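Local coordinates for VAO-type flavoprotein oxidase VAO615 (Myceliophthora thermophila, PDB 6F72) that binds FAD bicovalently and is probably an oxidoreductase that reacts rapidly with oxygen when reduced, though its substrate is not known, at residues R41-L46 / P124-N129; R420-V423 / K427-A430; T433-N438 / Q503-A508. All blocks are in the same frame, centred on the assembly; numbering follows the deposited sequence.

Interaction 1 of 3, residues R41-L46 / P124-N129; sequences RDWAKL and PSYVVN. With NAG (2-acetamido-2-deoxy-beta-D-glucopyranose), chain D.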
ATOM      1  N   ARG A  41      28.522  22.511   4.502  1.00 40.88           N
ATOM      2  CA  ARG A  41      29.226  22.753   3.251  1.00 41.71           C
ATOM      3  C   ARG A  41      29.093  21.538   2.319  1.00 40.74           C
ATOM      4  O   ARG A  41      28.870  21.708   1.116  1.00 40.61           O
ATOM      5  CB  ARG A  41      30.698  23.078   3.538  1.00 43.60           C
ATOM      6  CG  ARG A  41      31.494  23.552   2.333  1.00 44.88           C
ATOM      7  CD  ARG A  41      32.824  24.162   2.746  1.00 47.00           C
ATOM      8  NE  ARG A  41      32.719  25.604   2.948  1.00 48.20           N
ATOM      9  CZ  ARG A  41      33.694  26.382   3.409  1.00 50.15           C
ATOM     10  NH1 ARG A  41      34.882  25.879   3.731  1.00 51.32           N
ATOM     11  NH2 ARG A  41      33.477  27.680   3.553  1.00 51.21           N
ATOM     12  N   ASP A  42      29.225  20.329   2.880  1.00 40.06           N
ATOM     13  CA  ASP A  42      28.953  19.097   2.137  1.00 38.93           C
ATOM     14  C   ASP A  42      27.515  19.096   1.633  1.00 37.65           C
ATOM     15  O   ASP A  42      27.270  18.848   0.448  1.00 37.40           O
ATOM     16  CB  ASP A  42      29.208  17.856   2.996  1.00 38.55           C
ATOM     17  CG  ASP A  42      30.683  17.578   3.227  1.00 39.90           C
ATOM     18  OD1 ASP A  42      31.510  17.836   2.322  1.00 40.80           O
ATOM     19  OD2 ASP A  42      31.012  17.070   4.325  1.00 40.19           O
ATOM     20  N   TRP A  43      26.574  19.402   2.525  1.00 37.01           N
ATOM     21  CA  TRP A  43      25.156  19.478   2.168  1.00 35.99           C
ATOM     22  C   TRP A  43      24.873  20.554   1.098  1.00 36.57           C
ATOM     23  O   TRP A  43      24.174  20.273   0.111  1.00 35.97           O
ATOM     24  CB  TRP A  43      24.274  19.623   3.426  1.00 35.45           C
ATOM     25  CG  TRP A  43      24.290  18.370   4.308  1.00 34.82           C
ATOM     26  CD1 TRP A  43      24.876  18.232   5.541  1.00 35.25           C
ATOM     27  CD2 TRP A  43      23.711  17.087   4.000  1.00 33.82           C
ATOM     28  NE1 TRP A  43      24.697  16.954   6.020  1.00 34.61           N
ATOM     29  CE2 TRP A  43      23.987  16.229   5.099  1.00 33.70           C
ATOM     30  CE3 TRP A  43      22.973  16.589   2.917  1.00 33.15           C
ATOM     31  CZ2 TRP A  43      23.558  14.899   5.140  1.00 32.93           C
ATOM     32  CZ3 TRP A  43      22.541  15.242   2.957  1.00 32.38           C
ATOM     33  CH2 TRP A  43      22.840  14.421   4.066  1.00 32.22           C
ATOM     34  N   ALA A  44      25.454  21.749   1.271  1.00 37.72           N
ATOM     35  CA  ALA A  44      25.353  22.824   0.273  1.00 38.61           C
ATOM     36  C   ALA A  44      25.869  22.398  -1.116  1.00 38.83           C
ATOM     37  O   ALA A  44      25.245  22.701  -2.128  1.00 38.69           O
ATOM     38  CB  ALA A  44      26.072  24.084   0.749  1.00 40.04           C
ATOM     39  N   LYS A  45      26.997  21.690  -1.137  1.00 39.39           N
ATOM     40  CA  LYS A  45      27.622  21.175  -2.358  1.00 40.12           C
ATOM     41  C   LYS A  45      26.700  20.164  -3.075  1.00 39.07           C
ATOM     42  O   LYS A  45      26.588  20.192  -4.308  1.00 39.22           O
ATOM     43  CB  LYS A  45      29.000  20.583  -2.004  1.00 41.02           C
ATOM     44  CG  LYS A  45      29.715  19.742  -3.059  1.00 41.38           C
ATOM     45  CD  LYS A  45      30.481  18.600  -2.390  1.00 41.49           C
ATOM     46  CE  LYS A  45      29.595  17.369  -2.166  1.00 40.14           C
ATOM     47  NZ  LYS A  45      29.923  16.584  -0.935  1.00 39.96           N
ATOM     48  N   LEU A  46      26.035  19.297  -2.302  1.00 38.08           N
ATOM     49  CA  LEU A  46      24.984  18.428  -2.842  1.00 37.33           C
ATOM     50  C   LEU A  46      23.812  19.265  -3.356  1.00 37.72           C
ATOM     51  O   LEU A  46      23.310  19.022  -4.457  1.00 37.55           O
ATOM     52  CB  LEU A  46      24.506  17.373  -1.818  1.00 36.08           C
ATOM     53  CG  LEU A  46      23.308  16.476  -2.200  1.00 34.87           C
ATOM     54  CD1 LEU A  46      23.572  15.610  -3.430  1.00 34.73           C
ATOM     55  CD2 LEU A  46      22.843  15.616  -1.037  1.00 33.98           C
ATOM     56  N   PRO A 124      13.571  11.421   7.898  1.00 23.50           N
ATOM     57  CA  PRO A 124      14.903  11.643   7.307  1.00 23.89           C
ATOM     58  C   PRO A 124      15.412  13.054   7.633  1.00 24.63           C
ATOM     59  O   PRO A 124      14.600  13.954   7.802  1.00 24.77           O
ATOM     60  CB  PRO A 124      14.632  11.546   5.792  1.00 23.64           C
ATOM     61  CG  PRO A 124      13.221  12.021   5.647  1.00 23.49           C
ATOM     62  CD  PRO A 124      12.509  11.491   6.872  1.00 23.25           C
ATOM     63  N   SER A 125      16.733  13.237   7.700  1.00 25.21           N
ATOM     64  CA  SER A 125      17.350  14.552   7.912  1.00 26.07           C
ATOM     65  C   SER A 125      17.209  15.514   6.725  1.00 26.52           C
ATOM     66  O   SER A 125      16.976  16.712   6.911  1.00 26.93           O
ATOM     67  CB  SER A 125      18.828  14.377   8.222  1.00 26.57           C
ATOM     68  OG  SER A 125      19.012  13.714   9.448  1.00 26.46           O
ATOM     69  N   TYR A 126      17.398  14.988   5.512  1.00 26.42           N
ATOM     70  CA  TYR A 126      17.329  15.769   4.266  1.00 26.88           C
ATOM     71  C   TYR A 126      16.529  15.024   3.205  1.00 26.43           C
ATOM     72  O   TYR A 126      16.539  13.785   3.156  1.00 25.86           O
ATOM     73  CB  TYR A 126      18.728  16.066   3.717  1.00 27.49           C
ATOM     74  CG  TYR A 126      19.514  17.049   4.548  1.00 28.31           C
ATOM     75  CD1 TYR A 126      19.416  18.431   4.317  1.00 28.97           C
ATOM     76  CD2 TYR A 126      20.360  16.601   5.569  1.00 28.51           C
ATOM     77  CE1 TYR A 126      20.140  19.337   5.091  1.00 29.81           C
ATOM     78  CE2 TYR A 126      21.077  17.490   6.350  1.00 29.34           C
ATOM     79  CZ  TYR A 126      20.976  18.852   6.103  1.00 30.03           C
ATOM     80  OH  TYR A 126      21.709  19.710   6.893  1.00 30.94           O
ATOM     81  N   VAL A 127      15.858  15.798   2.354  1.00 26.76           N
ATOM     82  CA  VAL A 127      14.924  15.272   1.355  1.00 26.45           C
ATOM     83  C   VAL A 127      15.349  15.766  -0.036  1.00 27.08           C
ATOM     84  O   VAL A 127      15.420  16.985  -0.276  1.00 27.55           O
ATOM     85  CB  VAL A 127      13.471  15.726   1.672  1.00 26.23           C
ATOM     86  CG1 VAL A 127      12.501  15.313   0.573  1.00 25.77           C
ATOM     87  CG2 VAL A 127      13.005  15.218   3.037  1.00 25.82           C
ATOM     88  N   VAL A 128      15.641  14.826  -0.938  1.00 27.22           N
ATOM     89  CA  VAL A 128      15.951  15.162  -2.349  1.00 27.95           C
ATOM     90  C   VAL A 128      14.642  15.286  -3.122  1.00 28.26           C
ATOM     91  O   VAL A 128      13.951  14.285  -3.338  1.00 27.67           O
ATOM     92  CB  VAL A 128      16.877  14.127  -3.029  1.00 27.64           C
ATOM     93  CG1 VAL A 128      17.171  14.532  -4.478  1.00 28.00           C
ATOM     94  CG2 VAL A 128      18.175  13.982  -2.258  1.00 27.89           C
ATOM     95  N   ASN A 129      14.300  16.511  -3.519  1.00 29.52           N
ATOM     96  CA  ASN A 129      13.084  16.773  -4.276  1.00 30.25           C
ATOM     97  C   ASN A 129      13.368  16.434  -5.744  1.00 29.72           C
ATOM     98  O   ASN A 129      13.698  17.314  -6.550  1.00 29.94           O
ATOM     99  CB  ASN A 129      12.630  18.224  -4.060  1.00 33.07           C
ATOM    100  CG  ASN A 129      11.409  18.608  -4.882  1.00 35.55           C
ATOM    101  OD1 ASN A 129      10.759  17.767  -5.522  1.00 34.59           O
ATOM    102  ND2 ASN A 129      11.092  19.907  -4.858  1.00 39.05           N
TER
HETATM  103  C1  NAG D   1       9.996  20.506  -5.577  1.00 26.09           C
HETATM  104  C2  NAG D   1       9.189  21.692  -5.020  1.00 30.65           C
HETATM  105  C3  NAG D   1       8.094  22.096  -6.010  1.00 32.80           C
HETATM  106  C4  NAG D   1       8.665  22.412  -7.402  1.00 34.83           C
HETATM  107  C5  NAG D   1       9.449  21.184  -7.881  1.00 32.33           C
HETATM  108  C6  NAG D   1      10.109  21.386  -9.247  1.00 33.20           C
HETATM  109  C7  NAG D   1       9.159  21.671  -2.545  1.00 31.53           C
HETATM  110  C8  NAG D   1       8.333  21.303  -1.348  1.00 31.07           C
HETATM  111  N2  NAG D   1       8.584  21.414  -3.724  1.00 31.26           N
HETATM  112  O3  NAG D   1       7.347  23.207  -5.500  1.00 32.82           O
HETATM  113  O4  NAG D   1       7.592  22.665  -8.320  1.00 42.10           O
HETATM  114  O5  NAG D   1      10.451  20.811  -6.915  1.00 29.10           O
HETATM  115  O6  NAG D   1      11.310  22.159  -9.118  1.00 33.68           O
HETATM  116  O7  NAG D   1      10.277  22.155  -2.426  1.00 31.78           O
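Trp43 and Tyr126 meet with similar first torsions. Each has CG anti to its own carbonyl carbon, with chi1 -67° in the tryptophan and -70° in the tyrosine. This swings the indole out from helix 41-46 and brings the phenol ring against it. The two rings stack face to face. The centroid of the six-membered indole ring is 4.0 Å from that of the tyrosine ring, and the planes are tilted by only 19°. The stack is slightly displaced. Tyr126 CE2 lies over the centre of the indole, 3.4 Å from Trp43 CE2, whereas Trp43 CD2 sits nearer the rim of the phenol. The hydroxyl end reaches the pyrrole side of the indole, with Tyr126 OH 3.7 Å from Trp43 CD1. No hydrogen bond joins the two segments; the direct contact between them is this ring stack. At the far end of the strand, Asn129 carries an N-linked glycan, its ND2 bonded to C1 of the first sugar at 1.4 Å. The glycan rooted on Asn47 comes close to the Tyr126 side chain. Trp43 is buried, and its indole also meets the rings of Trp37 and Phe142 at steeper angles. Helix 40-49 thus packs beside helix 133-146 and against the mixed sheet, where strand 126-129 runs between strands 54-56 and 169-172.

Interaction 2 of 3, residues R420-V423 / K427-A430; sequences RSLV and KSNA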
ATOM      1  N   ARG A 420      -9.020 -19.607  -1.921  1.00 27.77           N
ATOM      2  CA  ARG A 420     -10.367 -20.078  -2.290  1.00 28.78           C
ATOM      3  C   ARG A 420     -10.750 -21.446  -1.704  1.00 29.26           C
ATOM      4  O   ARG A 420     -11.906 -21.646  -1.296  1.00 29.84           O
ATOM      5  CB  ARG A 420     -10.496 -20.140  -3.807  1.00 29.51           C
ATOM      6  CG  ARG A 420     -11.924 -20.223  -4.314  1.00 30.88           C
ATOM      7  CD  ARG A 420     -11.946 -20.613  -5.781  1.00 31.86           C
ATOM      8  NE  ARG A 420     -12.872 -19.772  -6.542  1.00 32.78           N
ATOM      9  CZ  ARG A 420     -12.518 -18.778  -7.349  1.00 32.84           C
ATOM     10  NH1 ARG A 420     -11.244 -18.469  -7.540  1.00 32.80           N
ATOM     11  NH2 ARG A 420     -13.451 -18.074  -7.971  1.00 33.48           N
ATOM     12  N   SER A 421      -9.790 -22.372  -1.655  1.00 29.02           N
ATOM     13  CA  SER A 421     -10.057 -23.756  -1.208  1.00 29.59           C
ATOM     14  C   SER A 421     -10.465 -23.823   0.271  1.00 29.69           C
ATOM     15  O   SER A 421     -11.224 -24.703   0.666  1.00 30.18           O
ATOM     16  CB  SER A 421      -8.853 -24.659  -1.484  1.00 29.59           C
ATOM     17  OG  SER A 421      -7.669 -24.063  -0.979  1.00 29.18           O
ATOM     18  N   LEU A 422      -9.972 -22.875   1.067  1.00 29.07           N
ATOM     19  CA  LEU A 422     -10.369 -22.753   2.475  1.00 29.28           C
ATOM     20  C   LEU A 422     -11.837 -22.365   2.630  1.00 29.67           C
ATOM     21  O   LEU A 422     -12.559 -22.973   3.432  1.00 30.37           O
ATOM     22  CB  LEU A 422      -9.451 -21.798   3.243  1.00 28.62           C
ATOM     23  CG  LEU A 422      -7.996 -22.243   3.447  1.00 28.41           C
ATOM     24  CD1 LEU A 422      -7.213 -21.125   4.106  1.00 27.89           C
ATOM     25  CD2 LEU A 422      -7.833 -23.537   4.241  1.00 28.98           C
ATOM     26  N   VAL A 423     -12.274 -21.400   1.828  1.00 29.29           N
ATOM     27  CA  VAL A 423     -13.646 -20.892   1.845  1.00 29.79           C
ATOM     28  C   VAL A 423     -14.668 -21.892   1.286  1.00 30.73           C
ATOM     29  O   VAL A 423     -15.760 -22.048   1.829  1.00 31.39           O
ATOM     30  CB  VAL A 423     -13.751 -19.564   1.067  1.00 29.14           C
ATOM     31  CG1 VAL A 423     -15.191 -19.098   0.990  1.00 29.53           C
ATOM     32  CG2 VAL A 423     -12.882 -18.490   1.706  1.00 28.48           C
ATOM     33  N   LYS A 427     -15.796 -27.033   6.229  1.00 35.46           N
ATOM     34  CA  LYS A 427     -14.911 -27.363   7.349  1.00 35.39           C
ATOM     35  C   LYS A 427     -13.871 -26.276   7.617  1.00 34.15           C
ATOM     36  O   LYS A 427     -13.809 -25.728   8.711  1.00 34.01           O
ATOM     37  CB  LYS A 427     -14.193 -28.676   7.049  1.00 35.99           C
ATOM     38  CG  LYS A 427     -13.607 -29.401   8.253  1.00 36.84           C
ATOM     39  CD  LYS A 427     -14.569 -30.434   8.853  1.00 38.28           C
ATOM     40  CE  LYS A 427     -15.097 -31.493   7.872  1.00 39.18           C
ATOM     41  NZ  LYS A 427     -14.063 -32.094   6.975  1.00 39.01           N
ATOM     42  N   SER A 428     -13.038 -25.997   6.621  1.00 33.18           N
ATOM     43  CA  SER A 428     -12.021 -24.962   6.736  1.00 32.21           C
ATOM     44  C   SER A 428     -12.641 -23.552   6.755  1.00 31.67           C
ATOM     45  O   SER A 428     -12.098 -22.650   7.395  1.00 31.32           O
ATOM     46  CB  SER A 428     -10.939 -25.128   5.663  1.00 31.63           C
ATOM     47  OG  SER A 428     -11.494 -25.470   4.404  1.00 31.65           O
ATOM     48  N   ASN A 429     -13.790 -23.387   6.089  1.00 31.80           N
ATOM     49  CA  ASN A 429     -14.545 -22.129   6.118  1.00 31.59           C
ATOM     50  C   ASN A 429     -15.085 -21.756   7.509  1.00 32.02           C
ATOM     51  O   ASN A 429     -15.233 -20.562   7.838  1.00 31.62           O
ATOM     52  CB  ASN A 429     -15.700 -22.151   5.114  1.00 31.88           C
ATOM     53  CG  ASN A 429     -16.150 -20.749   4.722  1.00 31.41           C
ATOM     54  OD1 ASN A 429     -15.353 -19.817   4.710  1.00 30.59           O
ATOM     55  ND2 ASN A 429     -17.434 -20.598   4.403  1.00 31.93           N
ATOM     56  N   ALA A 430     -15.393 -22.780   8.308  1.00 32.75           N
ATOM     57  CA  ALA A 430     -15.808 -22.585   9.695  1.00 33.16           C
ATOM     58  C   ALA A 430     -14.665 -21.960  10.496  1.00 32.60           C
ATOM     59  O   ALA A 430     -14.891 -20.995  11.221  1.00 32.52           O
ATOM     60  CB  ALA A 430     -16.264 -23.900  10.311  1.00 34.12           C
TER
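Ser421 meets Ser428 through its backbone, Ser421 O lying 3.8 Å from Ser428 OG. Leu422 comes next and brings the closest polar approach. Leu422 O stands 2.9 Å from Ser428 OG; the hydroxyl also has Asp425 O in reach, and its one proton can serve either carbonyl. With chi1 41°, Ser428 OG stands between its own backbone N and carbonyl carbon, which points it back at the preceding turn. Leu422 CD2 packs on Ser428 CB at 3.8 Å. The backbone N of Asn429 is also near Leu422 O, but the angle is too poor for a bond. Val423 follows. Its carbonyl O stands above the flat amide of Asn429, 3.2 Å from CG, and makes no hydrogen bond with ND2. Val423 CG1 touches Asn429 OD1 at 3.8 Å. Asn429 ND2 turns instead to the backbone O of Ala324. The contact closes the tight junction between two consecutive helices, 420-424 and 426-439. Helix 420-424 follows strand 412-419 directly and rests Val423 on Met473 of strand 472-480, while Asn429 ties helix 426-439 to helix 316-335.

Interaction 3 of 3, residues T433-N438 / Q503-A508; sequences TDLFRN and QPMMDA. With NAG (2-acetamido-2-deoxy-beta-D-glucopyranose), chain G.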
ATOM      1  N   THR A 433     -14.406 -18.344   9.420  1.00 31.51           N
ATOM      2  CA  THR A 433     -15.489 -17.620  10.099  1.00 32.06           C
ATOM      3  C   THR A 433     -15.164 -17.384  11.580  1.00 32.39           C
ATOM      4  O   THR A 433     -15.301 -16.259  12.066  1.00 32.22           O
ATOM      5  CB  THR A 433     -16.856 -18.313   9.917  1.00 32.88           C
ATOM      6  OG1 THR A 433     -17.125 -18.461   8.518  1.00 32.78           O
ATOM      7  CG2 THR A 433     -17.980 -17.493  10.537  1.00 33.27           C
ATOM      8  N   ASP A 434     -14.687 -18.422  12.268  1.00 32.94           N
ATOM      9  CA  ASP A 434     -14.267 -18.306  13.671  1.00 33.38           C
ATOM     10  C   ASP A 434     -13.122 -17.303  13.904  1.00 32.78           C
ATOM     11  O   ASP A 434     -13.093 -16.640  14.952  1.00 32.88           O
ATOM     12  CB  ASP A 434     -13.936 -19.678  14.288  1.00 33.97           C
ATOM     13  CG  ASP A 434     -15.146 -20.621  14.335  1.00 34.92           C
ATOM     14  OD1 ASP A 434     -16.313 -20.164  14.296  1.00 35.24           O
ATOM     15  OD2 ASP A 434     -14.918 -21.844  14.399  1.00 35.41           O
ATOM     16  N   LEU A 435     -12.200 -17.179  12.943  1.00 32.29           N
ATOM     17  CA  LEU A 435     -11.161 -16.127  12.995  1.00 31.82           C
ATOM     18  C   LEU A 435     -11.768 -14.722  12.986  1.00 31.87           C
ATOM     19  O   LEU A 435     -11.402 -13.871  13.809  1.00 31.95           O
ATOM     20  CB  LEU A 435     -10.141 -16.274  11.860  1.00 31.09           C
ATOM     21  CG  LEU A 435      -9.105 -15.146  11.654  1.00 30.33           C
ATOM     22  CD1 LEU A 435      -8.168 -15.021  12.852  1.00 30.19           C
ATOM     23  CD2 LEU A 435      -8.336 -15.340  10.348  1.00 29.61           C
ATOM     24  N   PHE A 436     -12.695 -14.501  12.055  1.00 32.25           N
ATOM     25  CA  PHE A 436     -13.394 -13.229  11.877  1.00 32.48           C
ATOM     26  C   PHE A 436     -14.223 -12.836  13.102  1.00 33.63           C
ATOM     27  O   PHE A 436     -14.326 -11.649  13.420  1.00 33.20           O
ATOM     28  CB  PHE A 436     -14.280 -13.287  10.629  1.00 32.34           C
ATOM     29  CG  PHE A 436     -13.531 -13.134   9.323  1.00 31.62           C
ATOM     30  CD1 PHE A 436     -12.148 -13.395   9.229  1.00 31.01           C
ATOM     31  CD2 PHE A 436     -14.216 -12.743   8.167  1.00 31.53           C
ATOM     32  CE1 PHE A 436     -11.475 -13.256   8.019  1.00 30.59           C
ATOM     33  CE2 PHE A 436     -13.541 -12.596   6.957  1.00 31.03           C
ATOM     34  CZ  PHE A 436     -12.173 -12.867   6.882  1.00 30.47           C
ATOM     35  N   ARG A 437     -14.809 -13.838  13.770  1.00 35.09           N
ATOM     36  CA  ARG A 437     -15.532 -13.643  15.032  1.00 36.57           C
ATOM     37  C   ARG A 437     -14.592 -13.155  16.121  1.00 37.04           C
ATOM     38  O   ARG A 437     -14.910 -12.187  16.809  1.00 37.19           O
ATOM     39  CB  ARG A 437     -16.198 -14.932  15.516  1.00 37.50           C
ATOM     40  CG  ARG A 437     -17.267 -15.511  14.622  1.00 38.05           C
ATOM     41  CD  ARG A 437     -17.721 -16.835  15.218  1.00 39.29           C
ATOM     42  NE  ARG A 437     -18.920 -16.675  16.032  1.00 40.10           N
ATOM     43  CZ  ARG A 437     -20.076 -17.308  15.813  1.00 41.19           C
ATOM     44  NH1 ARG A 437     -20.214 -18.176  14.810  1.00 41.53           N
ATOM     45  NH2 ARG A 437     -21.106 -17.082  16.611  1.00 42.10           N
ATOM     46  N   ASN A 438     -13.451 -13.835  16.271  1.00 37.91           N
ATOM     47  CA  ASN A 438     -12.405 -13.458  17.233  1.00 38.85           C
ATOM     48  C   ASN A 438     -11.874 -12.017  17.064  1.00 37.19           C
ATOM     49  O   ASN A 438     -11.737 -11.278  18.052  1.00 36.92           O
ATOM     50  CB  ASN A 438     -11.251 -14.470  17.196  1.00 41.59           C
ATOM     51  CG  ASN A 438     -11.615 -15.816  17.821  1.00 45.61           C
ATOM     52  OD1 ASN A 438     -12.781 -16.096  18.117  1.00 45.67           O
ATOM     53  ND2 ASN A 438     -10.594 -16.660  18.023  1.00 49.79           N
ATOM     54  N   GLN A 503      -1.658 -11.172  14.115  1.00 23.64           N
ATOM     55  CA  GLN A 503      -1.195 -11.749  12.856  1.00 23.52           C
ATOM     56  C   GLN A 503      -0.982 -13.282  12.918  1.00 24.03           C
ATOM     57  O   GLN A 503      -1.505 -13.974  12.042  1.00 24.08           O
ATOM     58  CB  GLN A 503       0.027 -11.006  12.268  1.00 23.01           C
ATOM     59  CG  GLN A 503       0.421 -11.447  10.863  1.00 22.70           C
ATOM     60  CD  GLN A 503      -0.616 -11.100   9.814  1.00 22.48           C
ATOM     61  OE1 GLN A 503      -0.811  -9.933   9.505  1.00 22.12           O
ATOM     62  NE2 GLN A 503      -1.281 -12.120   9.250  1.00 22.51           N
ATOM     63  N   PRO A 504      -0.231 -13.813  13.929  1.00 24.53           N
ATOM     64  CA  PRO A 504      -0.129 -15.286  14.008  1.00 25.12           C
ATOM     65  C   PRO A 504      -1.464 -16.032  14.187  1.00 25.77           C
ATOM     66  O   PRO A 504      -1.593 -17.180  13.713  1.00 26.09           O
ATOM     67  CB  PRO A 504       0.800 -15.509  15.211  1.00 25.42           C
ATOM     68  CG  PRO A 504       1.669 -14.290  15.208  1.00 24.93           C
ATOM     69  CD  PRO A 504       0.700 -13.183  14.893  1.00 24.50           C
ATOM     70  N   MET A 505      -2.436 -15.409  14.856  1.00 26.16           N
ATOM     71  CA  MET A 505      -3.777 -16.000  14.980  1.00 26.78           C
ATOM     72  C   MET A 505      -4.415 -16.087  13.598  1.00 26.28           C
ATOM     73  O   MET A 505      -4.980 -17.121  13.240  1.00 26.46           O
ATOM     74  CB  MET A 505      -4.688 -15.224  15.940  1.00 27.47           C
ATOM     75  CG  MET A 505      -6.123 -15.747  15.972  1.00 28.47           C
ATOM     76  SD  MET A 505      -7.236 -15.000  17.179  1.00 29.87           S
ATOM     77  CE  MET A 505      -7.677 -13.466  16.367  1.00 28.71           C
ATOM     78  N   MET A 506      -4.306 -14.992  12.839  1.00 25.43           N
ATOM     79  CA  MET A 506      -4.778 -14.929  11.452  1.00 24.94           C
ATOM     80  C   MET A 506      -4.101 -15.978  10.574  1.00 24.72           C
ATOM     81  O   MET A 506      -4.766 -16.633   9.764  1.00 24.74           O
ATOM     82  CB  MET A 506      -4.538 -13.527  10.860  1.00 24.45           C
ATOM     83  CG  MET A 506      -5.398 -12.427  11.467  1.00 24.64           C
ATOM     84  SD  MET A 506      -4.720 -10.773  11.236  1.00 24.14           S
ATOM     85  CE  MET A 506      -4.723 -10.678   9.447  1.00 23.68           C
ATOM     86  N   ASP A 507      -2.783 -16.128  10.752  1.00 24.40           N
ATOM     87  CA  ASP A 507      -1.964 -17.060   9.968  1.00 24.28           C
ATOM     88  C   ASP A 507      -2.400 -18.503  10.176  1.00 24.83           C
ATOM     89  O   ASP A 507      -2.677 -19.220   9.219  1.00 25.00           O
ATOM     90  CB  ASP A 507      -0.484 -16.928  10.346  1.00 24.02           C
ATOM     91  CG  ASP A 507       0.148 -15.638   9.858  1.00 23.35           C
ATOM     92  OD1 ASP A 507      -0.536 -14.793   9.232  1.00 22.88           O
ATOM     93  OD2 ASP A 507       1.356 -15.481  10.124  1.00 23.24           O
ATOM     94  N   ALA A 508      -2.462 -18.909  11.439  1.00 25.26           N
ATOM     95  CA  ALA A 508      -2.850 -20.258  11.839  1.00 25.83           C
ATOM     96  C   ALA A 508      -4.265 -20.644  11.379  1.00 26.03           C
ATOM     97  O   ALA A 508      -4.518 -21.823  11.062  1.00 26.39           O
ATOM     98  CB  ALA A 508      -2.713 -20.413  13.354  1.00 26.33           C
TER
HETATM   99  C1  NAG G 610     -10.692 -17.980  18.599  1.00 36.63           C
HETATM  100  C2  NAG G 610      -9.549 -18.814  17.983  1.00 41.26           C
HETATM  101  C3  NAG G 610      -9.081 -20.001  18.854  1.00 42.52           C
HETATM  102  C4  NAG G 610      -9.077 -19.692  20.359  1.00 44.22           C
HETATM  103  C5  NAG G 610     -10.451 -19.131  20.751  1.00 44.19           C
HETATM  104  C6  NAG G 610     -10.607 -18.864  22.247  1.00 46.41           C
HETATM  105  C7  NAG G 610      -9.417 -18.998  15.503  1.00 42.38           C
HETATM  106  C8  NAG G 610     -10.085 -19.603  14.302  1.00 40.21           C
HETATM  107  N2  NAG G 610     -10.000 -19.283  16.677  1.00 41.39           N
HETATM  108  O3  NAG G 610      -7.764 -20.411  18.476  1.00 42.99           O
HETATM  109  O4  NAG G 610      -8.711 -20.850  21.129  1.00 45.12           O
HETATM  110  O5  NAG G 610     -10.644 -17.898  20.033  1.00 41.42           O
HETATM  111  O6  NAG G 610      -9.822 -17.724  22.622  1.00 49.07           O
HETATM  112  O7  NAG G 610      -8.413 -18.307  15.383  1.00 42.91           O
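The amide of Asn438 meets Met505 at its nitrogen end. Its ND2 is bonded to C1 of an N-linked sugar at 1.4 Å, and Met505 SD lies beside that nitrogen at 3.8 Å. The sugar's own acetamide is the second flat group; it lies along the rim of the groove and touches both segments. Its O7 is 3.5 Å from Met505 CG, and its methyl C8 is 3.5 Å from Leu435 N. On the other helix, Gln503 NE2 donates to Asp507 OD1 at 2.8 Å. The acceptor lies near the amide plane, and the carboxylate is met on its syn side, 30° out of its plane. Arg416 forms a salt bridge with the same oxygen.

The apolar centre is Leu435. Its CD1 packs 3.7 Å from Met506 CA and also touches CG of both methionines. Met505 runs extended to SD and then bends at chi3 79°, which places CE 3.8 Å from Asn438 CB. An alanine in place of Met505 would probably open a gap beside Leu435 CD1, take the thioether off Asn438 CB and deprive the sugar O7 of its contact with CG.

Segments 433-438 and 503-508 run nearly antiparallel, at 163°, and no hydrogen bond crosses between them. The leucine and the two methionines make an apolar joint by van der Waals contact. The polar and charged groups of Gln503 and Asp507 are engaged on other sides of their helix. The glycan at Asn438 adds its acetamide to the packing, so this sugar is part of the helix-helix contact as well as a surface decoration.

Along the chain, interaction 1 closes before interaction 2 opens, and interaction 3 comes last. Interaction 1 lies apart, across the chain's centre. Its centre is 53 Å from that of interaction 2 and 46 Å from that of interaction 3. It joins the N-terminal helix 40-49 to a strand of the FAD-binding region, in the four-stranded mixed sheet. Interactions 2 and 3 have centres 13 Å apart and share helix 426-439. Interaction 2 sets the start of this helix against helix 420-424, and interaction 3 packs its later turns on helix 488-508. Both border strands 412-419 and 472-480 of the seven-stranded antiparallel sheet. Interactions 1 and 3 each include a glycosylated asparagine, consistent with secretion.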